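Uncharacterized egV family protein COG1307 (PDB 3JR7) is of unknown function but probably binds lipids. Local coordinates at residues Ser21-Val26 / Tyr92-Glu97. Numbering follows the deposited sequence.
Sequences SYKVIV and YHCDAE
S21 and E97 meet where the strand 22-27 begins and the loop after helix 85-92 runs out. The serine hydroxyl accepts a hydrogen bond from the backbone N-H of E97, with S21 OG 2.7 Å from E97 N and an N-H...O angle of 150°. A chi1 of -171° sets S21 OG opposite its own backbone N and beside the carbonyl carbon, which brings it up to E97, 3.3 Å from E97 CB. Serine suits the place because a short hydroxyl can take up a main-chain N-H at close range. An alanine here has no hydroxyl to offer the N-H of E97, and the end of the loop is likely to be held less firmly to the strand. A96 comes next, its lone methyl small enough to sit directly on the Y22-K23 peptide, A96 CB 3.6 Å from Y22 C. Farther along, K23 reaches across to C94, bending at chi3 (71°) to run CE and NZ beside the sulfur, K23 NZ 3.6 Å from C94 SG. The ammonium continues past the thiol to the carbonyl of S91 and a salt bridge with E43, which a long, flexible lysine can span. Within the loop, C94 SG accepts a weak hydrogen bond from the N-H of A96. I25 and Y92, both buried, cross at about a right angle: I25 CD1 meets the ring edge in its plane, 3.4 Å from Y92 CD1. Branched aliphatic and aromatic ring suit an apolar layer shared with I99, while the phenol OH bonds to the carbonyl of A115. The loop carries the chain from helix 85-92 into strand 98-103, which pairs in parallel with strand 22-27, a helix-to-strand connection typical of alpha/beta folds, here in the N-terminal part of the DegV fold.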
ATOM      1  N   SER A  21     -17.459  -9.219 -15.300  1.00 35.02           N
ATOM      2  CA  SER A  21     -17.443  -7.843 -15.807  1.00 30.98           C
ATOM      3  C   SER A  21     -17.053  -6.901 -14.674  1.00 27.44           C
ATOM      4  O   SER A  21     -17.882  -6.205 -14.146  1.00 25.69           O
ATOM      5  CB  SER A  21     -18.803  -7.491 -16.388  1.00 29.78           C
ATOM      6  OG  SER A  21     -18.754  -6.250 -17.076  1.00 28.26           O
ATOM      7  N   TYR A  22     -15.787  -6.925 -14.281  1.00 25.80           N
ATOM      8  CA  TYR A  22     -15.285  -6.008 -13.251  1.00 23.62           C
ATOM      9  C   TYR A  22     -13.860  -5.570 -13.530  1.00 22.99           C
ATOM     10  O   TYR A  22     -13.136  -6.256 -14.209  1.00 21.27           O
ATOM     11  CB  TYR A  22     -15.377  -6.663 -11.872  1.00 23.95           C
ATOM     12  CG  TYR A  22     -14.342  -7.723 -11.550  1.00 22.77           C
ATOM     13  CD1 TYR A  22     -13.196  -7.405 -10.866  1.00 26.32           C
ATOM     14  CD2 TYR A  22     -14.553  -9.037 -11.864  1.00 23.47           C
ATOM     15  CE1 TYR A  22     -12.273  -8.367 -10.527  1.00 26.68           C
ATOM     16  CE2 TYR A  22     -13.616 -10.023 -11.551  1.00 25.82           C
ATOM     17  CZ  TYR A  22     -12.485  -9.678 -10.869  1.00 28.28           C
ATOM     18  OH  TYR A  22     -11.505 -10.635 -10.536  1.00 28.19           O
ATOM     19  N   LYS A  23     -13.461  -4.427 -12.986  1.00 22.16           N
ATOM     20  CA  LYS A  23     -12.068  -4.021 -13.012  1.00 21.95           C
ATOM     21  C   LYS A  23     -11.674  -3.524 -11.608  1.00 20.19           C
ATOM     22  O   LYS A  23     -12.492  -2.890 -10.932  1.00 19.72           O
ATOM     23  CB  LYS A  23     -11.852  -2.961 -14.082  1.00 22.49           C
ATOM     24  CG  LYS A  23     -10.415  -2.656 -14.359  1.00 25.44           C
ATOM     25  CD  LYS A  23     -10.221  -1.821 -15.650  1.00 30.06           C
ATOM     26  CE  LYS A  23     -10.694  -0.349 -15.528  1.00 31.20           C
ATOM     27  NZ  LYS A  23     -10.360   0.588 -16.771  1.00 29.92           N
ATOM     28  N   VAL A  24     -10.443  -3.808 -11.200  1.00 19.06           N
ATOM     29  CA  VAL A  24      -9.849  -3.301  -9.946  1.00 19.37           C
ATOM     30  C   VAL A  24      -8.756  -2.310 -10.249  1.00 19.88           C
ATOM     31  O   VAL A  24      -7.689  -2.675 -10.796  1.00 20.38           O
ATOM     32  CB  VAL A  24      -9.251  -4.405  -9.054  1.00 19.71           C
ATOM     33  CG1 VAL A  24      -8.854  -3.810  -7.666  1.00 19.95           C
ATOM     34  CG2 VAL A  24     -10.250  -5.590  -8.887  1.00 20.72           C
ATOM     35  N   ILE A  25      -9.035  -1.052  -9.940  1.00 18.83           N
ATOM     36  CA  ILE A  25      -8.105   0.039 -10.140  1.00 20.04           C
ATOM     37  C   ILE A  25      -7.395   0.299  -8.799  1.00 19.62           C
ATOM     38  O   ILE A  25      -8.037   0.440  -7.781  1.00 20.43           O
ATOM     39  CB  ILE A  25      -8.846   1.318 -10.539  1.00 20.09           C
ATOM     40  CG1 ILE A  25      -9.657   1.086 -11.849  1.00 23.33           C
ATOM     41  CG2 ILE A  25      -7.867   2.497 -10.667  1.00 19.98           C
ATOM     42  CD1 ILE A  25     -10.672   2.137 -12.091  1.00 25.85           C
ATOM     43  N   VAL A  26      -6.092   0.383  -8.822  1.00 18.72           N
ATOM     44  CA  VAL A  26      -5.280   0.574  -7.636  1.00 18.76           C
ATOM     45  C   VAL A  26      -4.336   1.723  -7.902  1.00 19.20           C
ATOM     46  O   VAL A  26      -3.726   1.776  -8.985  1.00 20.32           O
ATOM     47  CB  VAL A  26      -4.482  -0.703  -7.340  1.00 18.45           C
ATOM     48  CG1 VAL A  26      -3.712  -0.564  -6.001  1.00 16.66           C
ATOM     49  CG2 VAL A  26      -5.426  -1.909  -7.310  1.00 19.40           C
ATOM     50  N   TYR A  92     -12.407   4.679 -14.988  1.00 24.11           N
ATOM     51  CA  TYR A  92     -13.721   4.091 -14.701  1.00 23.94           C
ATOM     52  C   TYR A  92     -14.486   3.832 -16.003  1.00 25.20           C
ATOM     53  O   TYR A  92     -15.315   2.929 -16.113  1.00 24.31           O
ATOM     54  CB  TYR A  92     -14.548   5.006 -13.783  1.00 23.82           C
ATOM     55  CG  TYR A  92     -13.920   5.434 -12.480  1.00 22.30           C
ATOM     56  CD1 TYR A  92     -12.828   4.746 -11.924  1.00 22.16           C
ATOM     57  CD2 TYR A  92     -14.418   6.533 -11.784  1.00 21.04           C
ATOM     58  CE1 TYR A  92     -12.253   5.154 -10.709  1.00 19.26           C
ATOM     59  CE2 TYR A  92     -13.878   6.929 -10.595  1.00 19.63           C
ATOM     60  CZ  TYR A  92     -12.777   6.241 -10.052  1.00 20.28           C
ATOM     61  OH  TYR A  92     -12.248   6.649  -8.842  1.00 19.49           O
ATOM     62  N   HIS A  93     -14.233   4.654 -17.004  1.00 26.43           N
ATOM     63  CA  HIS A  93     -14.974   4.559 -18.271  1.00 27.05           C
ATOM     64  C   HIS A  93     -14.393   3.426 -19.126  1.00 26.86           C
ATOM     65  O   HIS A  93     -13.306   3.560 -19.729  1.00 26.71           O
ATOM     66  CB  HIS A  93     -14.854   5.912 -18.968  1.00 28.47           C
ATOM     67  CG  HIS A  93     -15.594   6.010 -20.265  1.00 31.92           C
ATOM     68  ND1 HIS A  93     -16.951   5.794 -20.367  1.00 33.63           N
ATOM     69  CD2 HIS A  93     -15.178   6.381 -21.495  1.00 33.32           C
ATOM     70  CE1 HIS A  93     -17.329   5.973 -21.617  1.00 32.95           C
ATOM     71  NE2 HIS A  93     -16.275   6.344 -22.315  1.00 36.45           N
ATOM     72  N   CYS A  94     -15.107   2.298 -19.148  1.00 26.05           N
ATOM     73  CA  CYS A  94     -14.682   1.079 -19.846  1.00 26.19           C
ATOM     74  C   CYS A  94     -15.840   0.086 -19.856  1.00 25.52           C
ATOM     75  O   CYS A  94     -16.897   0.352 -19.324  1.00 24.54           O
ATOM     76  CB  CYS A  94     -13.475   0.439 -19.162  1.00 26.22           C
ATOM     77  SG  CYS A  94     -13.838  -0.112 -17.449  1.00 27.83           S
ATOM     78  N   ASP A  95     -15.627  -1.082 -20.440  1.00 25.45           N
ATOM     79  CA  ASP A  95     -16.679  -2.065 -20.629  1.00 25.53           C
ATOM     80  C   ASP A  95     -17.029  -2.878 -19.376  1.00 24.35           C
ATOM     81  O   ASP A  95     -18.005  -3.636 -19.407  1.00 23.04           O
ATOM     82  CB  ASP A  95     -16.263  -3.068 -21.752  1.00 26.91           C
ATOM     83  CG  ASP A  95     -16.374  -2.479 -23.131  1.00 31.41           C
ATOM     84  OD1 ASP A  95     -16.974  -1.395 -23.311  1.00 38.39           O
ATOM     85  OD2 ASP A  95     -15.861  -3.114 -24.063  1.00 39.28           O
ATOM     86  N   ALA A  96     -16.228  -2.773 -18.311  1.00 23.99           N
ATOM     87  CA  ALA A  96     -16.486  -3.523 -17.075  1.00 23.87           C
ATOM     88  C   ALA A  96     -17.695  -2.931 -16.387  1.00 23.82           C
ATOM     89  O   ALA A  96     -17.795  -1.709 -16.202  1.00 24.65           O
ATOM     90  CB  ALA A  96     -15.261  -3.521 -16.097  1.00 22.32           C
ATOM     91  N   GLU A  97     -18.592  -3.791 -15.958  1.00 22.90           N
ATOM     92  CA  GLU A  97     -19.789  -3.326 -15.264  1.00 24.09           C
ATOM     93  C   GLU A  97     -19.461  -2.793 -13.868  1.00 23.65           C
ATOM     94  O   GLU A  97     -20.026  -1.789 -13.432  1.00 25.10           O
ATOM     95  CB  GLU A  97     -20.772  -4.501 -15.119  1.00 25.16           C
ATOM     96  CG  GLU A  97     -22.030  -4.199 -14.339  1.00 27.88           C
ATOM     97  CD  GLU A  97     -22.921  -5.396 -14.217  1.00 34.44           C
ATOM     98  OE1 GLU A  97     -22.407  -6.538 -14.071  1.00 40.18           O
ATOM     99  OE2 GLU A  97     -24.141  -5.203 -14.256  1.00 39.91           O
TER